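Local coordinates for adhesin (PDB 6VT2), which binds sialoglycans such as sialyl T antigen through two tandem Siglec-like modules, and so probably attaches the streptococcus to host glycoproteins, at residues G33-V38 with N74-R79; T50-N55 with Y96-R101; N239-L244 with S248-L253; K300-A303 with L309-E312. All blocks are in the same frame, centred on the assembly; numbering follows the deposited sequence.

In the fold
Two Siglec-like modules follow one another in the chain, and the four contacts sample both. Interactions 1 and 2 lie in the first module, with centres 18 Å apart; strands 35-41 and 95-104 are neighbours in one sheet, and the segments alternate along the chain. Interactions 3 and 4 follow in series in the second module, their centres 13 Å apart, joined by strand 235-239 beside 296-305 and by the Asp243-Lys300 salt bridge. The two pairs lie on opposite sides of the chain's centre, with nearest atoms at least about 55 Å apart. The two sialic acid sites, touched by interactions 2 and 3, are therefore well separated, consistent with avidity toward targets carrying several glycans.

Interaction 1 (G33-V38 with N74-R79); sequences GRVNRV and NPLRTR. With SO4 (sulfate ion), chain L.
Strands 35-38 and 76-79 run nearly parallel, their axes 9.3 Å apart and crossing at -18°, with no hydrogen bond between them. This is face-to-face packing across a beta sandwich: strand 35-41 edges one sheet of the Siglec-like domain, and strand 76-83 belongs to the other. Val35, Val38, Leu76 and Thr78 all point into the gap and are buried. Leu76 supplies the central contact through a single methyl, CD2, which lies 3.7 Å from Val35 CG1. The same methyl meets Val38 CG2 tip to tip, also at 3.7 Å, so it bridges the two valines. A chi1 of -179° directs the Leu76 branch beside its carbonyl carbon and toward the valines. Asn36 and Arg37 both face Glu103 in a classic beta bulge, consistent with Val35 and Val38, three residues apart, both facing the other sheet. On the outer face, Arg34 NE donates to Asn36 OD1 at 2.8 Å, in the carbonyl plane and on a lone pair. Farther along the strands, Val38 and Thr78 lie alongside one another, pointing opposite ways; the Thr78 hydroxyl is hydrogen-bonded to Thr61 OG1, while Val38 CG1 rests 3.3 Å from Thr78 OG1.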
# COMPACT_ATOMS: atom_id res chain seq x y z
N GLY A 33 25.28 -13.81 52.39
CA GLY A 33 25.30 -12.74 51.43
C GLY A 33 26.45 -12.76 50.47
O GLY A 33 26.54 -11.83 49.68
N ARG A 34 27.39 -13.68 50.61
CA ARG A 34 28.57 -13.72 49.77
C ARG A 34 28.77 -15.11 49.17
O ARG A 34 28.93 -16.10 49.88
CB ARG A 34 29.80 -13.27 50.55
CG ARG A 34 31.02 -13.30 49.76
CD ARG A 34 32.22 -12.76 50.53
NE ARG A 34 33.42 -12.97 49.76
CZ ARG A 34 34.61 -12.42 50.00
NH1 ARG A 34 34.72 -11.53 50.96
NH2 ARG A 34 35.64 -12.73 49.26
N VAL A 35 28.89 -15.14 47.85
CA VAL A 35 29.23 -16.34 47.12
C VAL A 35 30.54 -16.10 46.39
O VAL A 35 30.75 -15.05 45.76
CB VAL A 35 28.09 -16.68 46.15
CG1 VAL A 35 28.56 -17.72 45.14
CG2 VAL A 35 26.89 -17.14 46.92
N ASN A 36 31.44 -17.04 46.55
CA ASN A 36 32.79 -16.88 46.08
C ASN A 36 33.03 -17.62 44.78
O ASN A 36 33.93 -17.25 44.04
CB ASN A 36 33.78 -17.36 47.15
CG ASN A 36 34.05 -16.32 48.19
OD1 ASN A 36 33.35 -15.37 48.30
ND2 ASN A 36 35.04 -16.60 49.04
N ARG A 37 32.28 -18.68 44.48
CA ARG A 37 32.50 -19.43 43.24
C ARG A 37 31.14 -19.87 42.69
O ARG A 37 30.31 -20.20 43.44
CB ARG A 37 33.30 -20.71 43.47
CG ARG A 37 34.69 -20.49 44.06
CD ARG A 37 35.44 -21.75 44.34
NE ARG A 37 35.99 -22.60 43.30
CZ ARG A 37 36.26 -22.32 42.06
NH1 ARG A 37 36.74 -23.30 41.30
NH2 ARG A 37 36.04 -21.16 41.49
N VAL A 38 30.97 -19.62 41.36
CA VAL A 38 29.84 -20.39 40.65
C VAL A 38 30.55 -21.12 39.50
O VAL A 38 31.28 -20.53 38.83
CB VAL A 38 28.80 -19.38 40.16
CG1 VAL A 38 27.73 -20.08 39.34
CG2 VAL A 38 28.19 -18.62 41.33
N ASN A 74 19.09 -9.23 45.94
CA ASN A 74 20.05 -8.97 44.87
C ASN A 74 20.83 -10.22 44.54
O ASN A 74 21.90 -10.36 44.99
CB ASN A 74 20.94 -7.79 45.26
CG ASN A 74 20.18 -6.47 45.28
OD1 ASN A 74 19.75 -5.99 44.24
ND2 ASN A 74 19.97 -5.93 46.44
N PRO A 75 20.23 -11.27 43.95
CA PRO A 75 20.96 -12.49 43.76
C PRO A 75 22.20 -12.35 42.88
O PRO A 75 22.26 -11.53 42.06
CB PRO A 75 20.00 -13.46 43.07
CG PRO A 75 18.66 -12.88 43.35
CD PRO A 75 18.86 -11.39 43.46
N LEU A 76 23.17 -13.21 43.12
CA LEU A 76 24.36 -13.22 42.28
C LEU A 76 23.95 -13.78 40.92
O LEU A 76 23.38 -14.82 40.90
CB LEU A 76 25.39 -14.12 42.91
CG LEU A 76 26.66 -14.16 42.10
CD1 LEU A 76 27.29 -12.77 42.03
CD2 LEU A 76 27.61 -15.17 42.66
N ARG A 77 24.26 -13.09 39.84
CA ARG A 77 23.82 -13.51 38.50
C ARG A 77 24.97 -14.10 37.69
O ARG A 77 25.95 -13.46 37.54
CB ARG A 77 23.20 -12.31 37.82
CG ARG A 77 21.78 -12.22 38.29
CD ARG A 77 21.00 -11.06 37.85
NE ARG A 77 20.72 -11.09 36.46
CZ ARG A 77 19.79 -11.72 35.81
NH1 ARG A 77 19.04 -12.62 36.40
NH2 ARG A 77 19.66 -11.44 34.54
N THR A 78 24.79 -15.30 37.17
CA THR A 78 25.82 -15.93 36.35
C THR A 78 25.25 -16.04 34.95
O THR A 78 24.17 -16.50 34.84
CB THR A 78 26.16 -17.32 36.88
OG1 THR A 78 26.78 -17.16 38.14
CG2 THR A 78 27.06 -18.11 35.96
N ARG A 79 25.96 -15.54 33.97
CA ARG A 79 25.49 -15.64 32.60
C ARG A 79 26.05 -16.92 31.98
O ARG A 79 27.19 -17.12 32.05
CB ARG A 79 26.03 -14.45 31.83
CG ARG A 79 25.52 -14.37 30.39
CD ARG A 79 26.40 -13.38 29.65
NE ARG A 79 25.91 -13.24 28.31
CZ ARG A 79 26.65 -12.98 27.29
NH1 ARG A 79 26.09 -12.92 26.10
NH2 ARG A 79 27.92 -12.75 27.43
S SO4 L . 37.01 -21.17 39.00
O1 SO4 L . 37.78 -21.16 37.80
O2 SO4 L . 36.09 -22.18 38.98
O3 SO4 L . 37.94 -21.31 40.06
O4 SO4 L . 36.37 -19.89 39.07

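Interaction 2 (T50-N55 with Y96-R101); sequences TYLDPN and YTKYVR. With SIA (N-acetyl-alpha-neuraminic acid), chain D; GAL (beta-D-galactopyranose), chain B.
Pro54 lies over one face of the Tyr96 ring, the two side chains arriving from opposite directions. Its CD stands 3.7 Å from the centroid of the Tyr96 ring, 28° off the normal, a CH-pi contact displaced toward the rim, while CG covers the CZ side of the same face. The peptide bond before Pro54 is cis. Farther along, Leu52 lays CD1 obliquely against the aliphatic part of Lys98, 3.7 Å from CD. The Lys98 chain bends at chi2 (-67°) and then extends, carrying its amine to the Asp53 carbonyl: Lys98 NZ donates to Asp53 O over 2.9 Å, tilted 27° from the carbonyl plane. The same amine is also hydrogen-bonded to O8 and O9 of the sialic acid and to Asn42 OD1, four acceptors for three N-H groups, so one hydrogen is probably shared. Asp53 OD2 accepts from the sialic acid O9 at 2.9 Å, whereas OD1 is held by Asn42 ND2. At the other end of the sugar, Thr97 N donates to carboxylate O1B in a nearly straight bond, and Thr97 OG1 donates to O1A. Tyr99 OH donates to galactose O6. Tyr96 OH, hydrogen-bonded to His88, lies beside the acetyl methyl. The sialic acid is thus read at its carboxylate and its glycerol tail together, and the positive charge of Lys98, shared among several oxygens, probably strengthens the hold on that tail.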
# COMPACT_ATOMS: atom_id res chain seq x y z
N THR A 50 36.43 -28.39 37.24
CA THR A 50 35.60 -27.44 36.52
C THR A 50 35.65 -27.69 35.03
O THR A 50 35.29 -26.79 34.26
CB THR A 50 36.00 -26.01 36.84
OG1 THR A 50 37.32 -25.80 36.38
CG2 THR A 50 35.93 -25.74 38.32
N TYR A 51 36.15 -28.85 34.60
CA TYR A 51 36.15 -29.21 33.19
C TYR A 51 34.73 -29.18 32.65
O TYR A 51 33.80 -29.75 33.23
CB TYR A 51 36.74 -30.60 33.03
CG TYR A 51 36.90 -31.09 31.62
CD1 TYR A 51 35.86 -31.68 30.97
CD2 TYR A 51 38.11 -30.96 30.95
CE1 TYR A 51 35.97 -32.11 29.69
CE2 TYR A 51 38.26 -31.42 29.70
CZ TYR A 51 37.19 -32.01 29.07
OH TYR A 51 37.24 -32.49 27.80
N LEU A 52 34.55 -28.51 31.50
CA LEU A 52 33.26 -28.30 30.89
C LEU A 52 33.44 -28.40 29.37
O LEU A 52 34.26 -27.76 28.85
CB LEU A 52 32.73 -26.91 31.25
CG LEU A 52 31.43 -26.53 30.55
CD1 LEU A 52 30.32 -27.43 31.00
CD2 LEU A 52 31.06 -25.08 30.84
N ASP A 53 32.66 -29.24 28.74
CA ASP A 53 32.65 -29.29 27.30
C ASP A 53 31.16 -29.23 26.88
O ASP A 53 30.36 -29.58 27.62
CB ASP A 53 33.49 -30.41 26.70
CG ASP A 53 32.74 -31.68 26.55
OD1 ASP A 53 32.58 -32.37 27.46
OD2 ASP A 53 32.05 -31.86 25.51
N PRO A 54 30.76 -28.84 25.67
CA PRO A 54 31.64 -28.31 24.65
C PRO A 54 32.29 -26.96 24.94
O PRO A 54 31.87 -26.29 25.76
CB PRO A 54 30.72 -28.06 23.46
CG PRO A 54 29.57 -28.97 23.71
CD PRO A 54 29.50 -29.22 25.17
N ASN A 55 33.30 -26.67 24.16
CA ASN A 55 34.08 -25.43 24.33
C ASN A 55 33.23 -24.18 24.06
O ASN A 55 33.60 -23.20 24.55
CB ASN A 55 35.32 -25.47 23.46
CG ASN A 55 35.04 -25.47 21.99
OD1 ASN A 55 33.95 -25.79 21.55
ND2 ASN A 55 36.09 -25.24 21.25
N TYR A 96 22.88 -31.38 26.06
CA TYR A 96 23.97 -31.41 27.04
C TYR A 96 23.41 -31.17 28.45
O TYR A 96 22.85 -30.19 28.63
CB TYR A 96 24.95 -30.29 26.71
CG TYR A 96 25.62 -30.44 25.38
CD1 TYR A 96 26.66 -31.31 25.22
CD2 TYR A 96 25.13 -29.81 24.28
CE1 TYR A 96 27.26 -31.47 24.00
CE2 TYR A 96 25.69 -29.98 23.04
CZ TYR A 96 26.81 -30.74 22.92
OH TYR A 96 27.40 -30.99 21.73
N THR A 97 23.71 -32.06 29.37
CA THR A 97 23.27 -31.90 30.76
C THR A 97 24.52 -31.43 31.49
O THR A 97 25.44 -32.15 31.51
CB THR A 97 22.80 -33.20 31.38
OG1 THR A 97 21.84 -33.69 30.46
CG2 THR A 97 22.23 -32.98 32.75
N LYS A 98 24.50 -30.22 32.00
CA LYS A 98 25.67 -29.69 32.69
C LYS A 98 25.26 -29.18 34.07
O LYS A 98 24.18 -28.81 34.27
CB LYS A 98 26.33 -28.61 31.86
CG LYS A 98 26.70 -29.02 30.45
CD LYS A 98 27.80 -30.05 30.51
CE LYS A 98 27.81 -30.77 29.19
NZ LYS A 98 28.96 -31.64 29.02
N TYR A 99 26.23 -29.18 34.95
CA TYR A 99 25.96 -29.02 36.38
C TYR A 99 26.50 -27.68 36.86
O TYR A 99 27.57 -27.24 36.43
CB TYR A 99 26.61 -30.16 37.13
CG TYR A 99 25.92 -31.44 36.84
CD1 TYR A 99 26.14 -32.14 35.69
CD2 TYR A 99 24.95 -31.91 37.70
CE1 TYR A 99 25.37 -33.27 35.38
CE2 TYR A 99 24.23 -33.08 37.47
CZ TYR A 99 24.41 -33.72 36.26
OH TYR A 99 23.64 -34.81 36.04
N VAL A 100 25.73 -27.05 37.73
CA VAL A 100 26.07 -25.74 38.26
C VAL A 100 26.27 -25.88 39.77
O VAL A 100 25.41 -26.40 40.47
CB VAL A 100 25.01 -24.69 37.91
CG1 VAL A 100 25.45 -23.37 38.45
CG2 VAL A 100 24.78 -24.60 36.41
N ARG A 101 27.42 -25.38 40.24
CA ARG A 101 27.70 -25.43 41.66
C ARG A 101 28.09 -24.04 42.14
O ARG A 101 28.54 -23.27 41.42
CB ARG A 101 28.86 -26.38 41.96
CG ARG A 101 28.65 -27.78 41.42
CD ARG A 101 29.86 -28.59 41.81
NE ARG A 101 29.80 -29.05 43.18
CZ ARG A 101 30.74 -29.78 43.73
NH1 ARG A 101 31.81 -30.11 43.06
NH2 ARG A 101 30.62 -30.21 44.97
C1 SIA D . 24.12 -35.35 28.22
C2 SIA D . 24.75 -36.67 27.60
C3 SIA D . 23.96 -37.26 26.43
C4 SIA D . 23.94 -36.38 25.18
C5 SIA D . 25.37 -35.99 24.78
C6 SIA D . 26.13 -35.44 26.01
C7 SIA D . 27.65 -35.18 25.78
C8 SIA D . 28.35 -34.86 27.13
C9 SIA D . 29.73 -34.26 26.88
C10 SIA D . 25.92 -35.21 22.50
C11 SIA D . 25.84 -34.04 21.53
N5 SIA D . 25.38 -34.98 23.73
O1A SIA D . 22.88 -35.27 28.26
O1B SIA D . 24.99 -34.55 28.66
O4 SIA D . 23.32 -37.06 24.07
O6 SIA D . 26.09 -36.36 27.09
O7 SIA D . 28.25 -36.26 25.10
O8 SIA D . 27.52 -33.98 27.90
O9 SIA D . 29.56 -32.92 26.41
O10 SIA D . 26.44 -36.28 22.19
C1 GAL B . 26.78 -38.62 31.54
C2 GAL B . 26.21 -38.76 30.12
C3 GAL B . 25.41 -37.53 29.72
C4 GAL B . 24.37 -37.20 30.79
C5 GAL B . 25.08 -37.05 32.13
C6 GAL B . 24.14 -36.75 33.31
O2 GAL B . 27.25 -38.89 29.16
O3 GAL B . 24.74 -37.74 28.48
O4 GAL B . 23.40 -38.22 30.86
O5 GAL B . 25.76 -38.26 32.45
O6 GAL B . 24.87 -36.48 34.50

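Interaction 3 (N239-L244 with S248-L253); sequences NFAGDL and STYNTL. With SIA (N-acetyl-alpha-neuraminic acid), chain C; A2G (2-acetamido-2-deoxy-alpha-D-galactopyranose), chain E.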
# COMPACT_ATOMS: atom_id res chain seq x y z
N ASN A 239 -5.36 -0.03 -24.04
CA ASN A 239 -5.36 0.08 -25.49
C ASN A 239 -6.68 0.65 -25.96
O ASN A 239 -7.72 -0.00 -25.85
CB ASN A 239 -5.15 -1.28 -26.12
CG ASN A 239 -5.03 -1.21 -27.62
OD1 ASN A 239 -4.99 -0.13 -28.21
ND2 ASN A 239 -4.94 -2.39 -28.27
N PHE A 240 -6.64 1.88 -26.47
CA PHE A 240 -7.80 2.57 -27.02
C PHE A 240 -7.93 2.36 -28.51
O PHE A 240 -8.88 2.85 -29.11
CB PHE A 240 -7.71 4.09 -26.74
CG PHE A 240 -7.77 4.43 -25.31
CD1 PHE A 240 -8.97 4.64 -24.70
CD2 PHE A 240 -6.61 4.53 -24.56
CE1 PHE A 240 -9.07 4.96 -23.44
CE2 PHE A 240 -6.65 4.81 -23.24
CZ PHE A 240 -7.88 5.05 -22.63
N ALA A 241 -7.05 1.58 -29.11
CA ALA A 241 -7.01 1.45 -30.56
C ALA A 241 -6.95 -0.01 -30.97
O ALA A 241 -6.23 -0.36 -31.90
CB ALA A 241 -5.82 2.22 -31.12
N GLY A 242 -7.79 -0.81 -30.36
CA GLY A 242 -7.77 -2.29 -30.47
C GLY A 242 -8.33 -2.82 -31.77
O GLY A 242 -8.15 -3.96 -32.05
N ASP A 243 -9.05 -2.01 -32.48
CA ASP A 243 -9.62 -2.34 -33.80
C ASP A 243 -9.75 -1.07 -34.63
O ASP A 243 -9.45 -0.03 -34.14
CB ASP A 243 -10.96 -3.01 -33.62
CG ASP A 243 -11.82 -2.08 -32.85
OD1 ASP A 243 -12.43 -1.22 -33.38
OD2 ASP A 243 -11.94 -2.35 -31.68
N LEU A 244 -10.23 -1.18 -35.85
CA LEU A 244 -10.22 -0.01 -36.73
C LEU A 244 -11.16 1.09 -36.24
O LEU A 244 -10.76 2.21 -36.33
CB LEU A 244 -10.54 -0.42 -38.15
CG LEU A 244 -9.36 -1.01 -38.88
CD1 LEU A 244 -9.85 -1.97 -39.93
CD2 LEU A 244 -8.48 0.06 -39.48
N SER A 248 -9.81 4.64 -35.03
CA SER A 248 -10.29 5.83 -35.72
C SER A 248 -10.72 6.83 -34.66
O SER A 248 -10.46 7.97 -34.85
CB SER A 248 -11.40 5.50 -36.68
OG SER A 248 -11.90 6.69 -37.27
N THR A 249 -11.54 6.43 -33.71
CA THR A 249 -12.08 7.39 -32.74
C THR A 249 -10.98 7.99 -31.89
O THR A 249 -10.94 9.22 -31.65
CB THR A 249 -13.13 6.76 -31.85
OG1 THR A 249 -14.11 6.25 -32.74
CG2 THR A 249 -13.81 7.79 -30.92
N TYR A 250 -10.11 7.11 -31.41
CA TYR A 250 -8.94 7.52 -30.66
C TYR A 250 -8.14 8.55 -31.42
O TYR A 250 -7.78 9.58 -30.86
CB TYR A 250 -8.10 6.31 -30.32
CG TYR A 250 -6.78 6.58 -29.69
CD1 TYR A 250 -6.68 7.05 -28.40
CD2 TYR A 250 -5.62 6.36 -30.39
CE1 TYR A 250 -5.47 7.26 -27.84
CE2 TYR A 250 -4.39 6.58 -29.82
CZ TYR A 250 -4.33 7.02 -28.57
OH TYR A 250 -3.09 7.21 -27.99
N ASN A 251 -7.80 8.28 -32.68
CA ASN A 251 -6.97 9.18 -33.44
C ASN A 251 -7.71 10.46 -33.76
O ASN A 251 -7.09 11.50 -33.81
CB ASN A 251 -6.46 8.46 -34.68
CG ASN A 251 -5.33 7.47 -34.33
OD1 ASN A 251 -4.29 7.87 -33.85
ND2 ASN A 251 -5.56 6.21 -34.57
N THR A 252 -9.04 10.41 -33.91
CA THR A 252 -9.83 11.64 -34.06
C THR A 252 -9.67 12.50 -32.84
O THR A 252 -9.43 13.71 -32.95
CB THR A 252 -11.28 11.31 -34.29
OG1 THR A 252 -11.42 10.61 -35.54
CG2 THR A 252 -12.14 12.57 -34.36
N LEU A 253 -9.77 11.91 -31.66
CA LEU A 253 -9.61 12.76 -30.48
C LEU A 253 -8.20 13.30 -30.38
O LEU A 253 -8.00 14.47 -30.02
CB LEU A 253 -9.97 12.01 -29.21
CG LEU A 253 -10.26 12.87 -28.01
CD1 LEU A 253 -11.63 13.48 -28.21
CD2 LEU A 253 -10.19 12.12 -26.70
C1 SIA C . -19.40 7.73 -32.41
C2 SIA C . -19.67 7.88 -33.97
C3 SIA C . -20.82 8.83 -34.32
C4 SIA C . -20.54 10.27 -33.90
C5 SIA C . -19.22 10.76 -34.50
C6 SIA C . -18.08 9.74 -34.24
C7 SIA C . -16.80 10.02 -35.05
C8 SIA C . -15.86 8.80 -34.96
C9 SIA C . -14.47 9.11 -35.52
C10 SIA C . -18.74 13.20 -34.61
C11 SIA C . -18.37 14.46 -33.81
N5 SIA C . -18.86 12.05 -33.90
O1A SIA C . -18.17 7.64 -32.11
O1B SIA C . -20.39 7.68 -31.66
O4 SIA C . -21.57 11.18 -34.32
O6 SIA C . -18.47 8.42 -34.62
O7 SIA C . -17.13 10.36 -36.39
O8 SIA C . -15.78 8.31 -33.62
O9 SIA C . -13.74 7.89 -35.69
O10 SIA C . -18.91 13.24 -35.82
O5 A2G E . -15.27 1.39 -39.67
C1 A2G E . -14.93 2.76 -39.41
O1 A2G E . -13.83 2.81 -38.50
C2 A2G E . -16.14 3.49 -38.84
N2 A2G E . -15.62 4.78 -38.39
C3 A2G E . -16.72 2.78 -37.62
O3 A2G E . -17.94 3.39 -37.21
C4 A2G E . -17.01 1.33 -37.99
O4 A2G E . -18.00 1.33 -39.02
C5 A2G E . -15.74 0.68 -38.52
C6 A2G E . -15.97 -0.78 -38.88
O6 A2G E . -14.79 -1.29 -39.53
C7 A2G E . -16.02 5.88 -39.02
O7 A2G E . -16.80 5.82 -39.96
C8 A2G E . -15.46 7.19 -38.54
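The helix 244-255, which carries part of the second sialoglycan pocket, folds back on the loop that leads into it through Phe240, Ala241 and Tyr250. The Phe240 and Tyr250 side chains run roughly perpendicular to each other, yet their rings are almost parallel, with planes at 8°. The rings are displaced from one another and share little overlap, their centroids 6.0 Å from each other; the closest touch is from Phe240 CB to Tyr250 CD1, at 3.5 Å. Ala241 CB comes near Tyr250 CD2 of the same ring, 4.2 Å away, and Phe260 meets both aromatic rings edge-to-face. The loop turns at Asn239, whose OD1 accepts from Ala241 N in an Asx turn. Asp243 then takes the N-cap position, OD1 accepting from Ala246 N and OD2 pairing with Lys300. In the first turn of the helix, Ser248 N donates to Leu244 O at 2.9 Å. Ser248 OG, anti to its own backbone N (chi1 176°), reaches the sialic acid, sharing a hydrogen bond of 2.7 Å with O9. Thr249 OG1 and sialic acid O8 form another, 2.8 Å long. Such an arrangement, a capped helix presenting neighbouring hydroxyls to the glycerol tail, belongs to the sialic acid site of this Siglec-like module.

Interaction 4 (K300-A303 with L309-E312); sequences KVRA and LTSE
Ser311 sits against the end of strand segment 300-303 and bonds to Ala303 through both backbone and side chain. Its N donates to Ala303 O at 2.9 Å, nearly in line with the C=O bond (163° at the oxygen). In the other direction Ala303 N donates to Ser311 OG over 3.0 Å, so the serine hydroxyl takes the place that a backbone carbonyl would fill in a regular strand pair. The hydroxyl is placed there by a chi1 of 73°, which sets OG between the backbone N and the carbonyl carbon. Ser311 OG in turn donates to Glu312 O at 2.9 Å, and this fixes its rotation: one bond received, one given. Ala303 O has a second, softer partner in Thr310 CA, a CA-H...O contact of 3.3 Å.

Around this core lies Arg302. Its chain runs extended from CG to NE across the loop, with CB against the Thr310 methyl CG2. Arg302 NH1 gives Ser311 O a weak bond of 3.0 Å, while the backbone of Glu312 lies over one face of the guanidinium. Farther out, Thr310 OG1 is hydrogen-bonded to Thr304 OG1, and Leu309 N is held by Asp305 OD1, a ligand of the nearby calcium ion. On the strand itself, Val301 pairs with Lys314 and Arg302 with Asn239 through the backbone. The whole is an irregular antiparallel connection between strands 296-305 and 314-321, tied at its turn to the calcium site of the second Siglec-like domain.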
# COMPACT_ATOMS: atom_id res chain seq x y z
N LYS A 300 -13.62 2.66 -27.53
CA LYS A 300 -13.52 1.29 -27.07
C LYS A 300 -12.14 1.17 -26.46
O LYS A 300 -11.13 1.51 -27.10
CB LYS A 300 -13.73 0.31 -28.24
CG LYS A 300 -15.15 0.42 -28.86
CD LYS A 300 -15.57 -0.85 -29.57
CE LYS A 300 -14.76 -1.11 -30.83
NZ LYS A 300 -14.87 -2.54 -31.28
N VAL A 301 -12.08 0.65 -25.27
CA VAL A 301 -10.82 0.49 -24.55
C VAL A 301 -10.70 -0.96 -24.10
O VAL A 301 -11.69 -1.59 -23.73
CB VAL A 301 -10.72 1.49 -23.37
CG1 VAL A 301 -11.77 1.22 -22.32
CG2 VAL A 301 -9.34 1.47 -22.85
N ARG A 302 -9.51 -1.46 -24.14
CA ARG A 302 -9.14 -2.76 -23.61
C ARG A 302 -7.95 -2.60 -22.66
O ARG A 302 -7.15 -1.66 -22.78
CB ARG A 302 -8.71 -3.70 -24.71
CG ARG A 302 -9.72 -4.01 -25.74
CD ARG A 302 -9.09 -4.82 -26.89
NE ARG A 302 -10.08 -5.12 -27.93
CZ ARG A 302 -10.81 -6.25 -27.94
NH1 ARG A 302 -10.64 -7.17 -26.98
NH2 ARG A 302 -11.66 -6.45 -28.90
N ALA A 303 -7.80 -3.50 -21.70
CA ALA A 303 -6.67 -3.47 -20.79
C ALA A 303 -6.16 -4.90 -20.68
O ALA A 303 -6.94 -5.85 -20.75
CB ALA A 303 -7.01 -2.89 -19.43
N LEU A 309 -3.82 -11.61 -20.32
CA LEU A 309 -5.26 -11.61 -20.51
C LEU A 309 -5.69 -10.18 -20.87
O LEU A 309 -5.38 -9.24 -20.13
CB LEU A 309 -6.03 -12.04 -19.28
CG LEU A 309 -5.89 -13.49 -18.82
CD1 LEU A 309 -6.77 -13.69 -17.63
CD2 LEU A 309 -6.16 -14.45 -19.92
N THR A 310 -6.39 -10.04 -21.98
CA THR A 310 -6.91 -8.75 -22.41
C THR A 310 -8.43 -8.75 -22.29
O THR A 310 -9.09 -9.71 -22.70
CB THR A 310 -6.50 -8.47 -23.84
OG1 THR A 310 -5.06 -8.51 -23.94
CG2 THR A 310 -6.99 -7.10 -24.30
N SER A 311 -8.96 -7.69 -21.67
CA SER A 311 -10.38 -7.49 -21.57
C SER A 311 -11.02 -7.37 -22.95
O SER A 311 -10.35 -7.10 -23.95
CB SER A 311 -10.67 -6.23 -20.79
OG SER A 311 -10.38 -5.07 -21.55
N GLU A 312 -12.32 -7.62 -22.99
CA GLU A 312 -13.09 -7.25 -24.15
C GLU A 312 -13.02 -5.73 -24.33
O GLU A 312 -12.66 -4.99 -23.41
CB GLU A 312 -14.54 -7.69 -24.00
CG GLU A 312 -14.66 -9.20 -23.89
CD GLU A 312 -16.11 -9.67 -24.15
OE1 GLU A 312 -17.02 -8.82 -24.39
OE2 GLU A 312 -16.31 -10.91 -24.16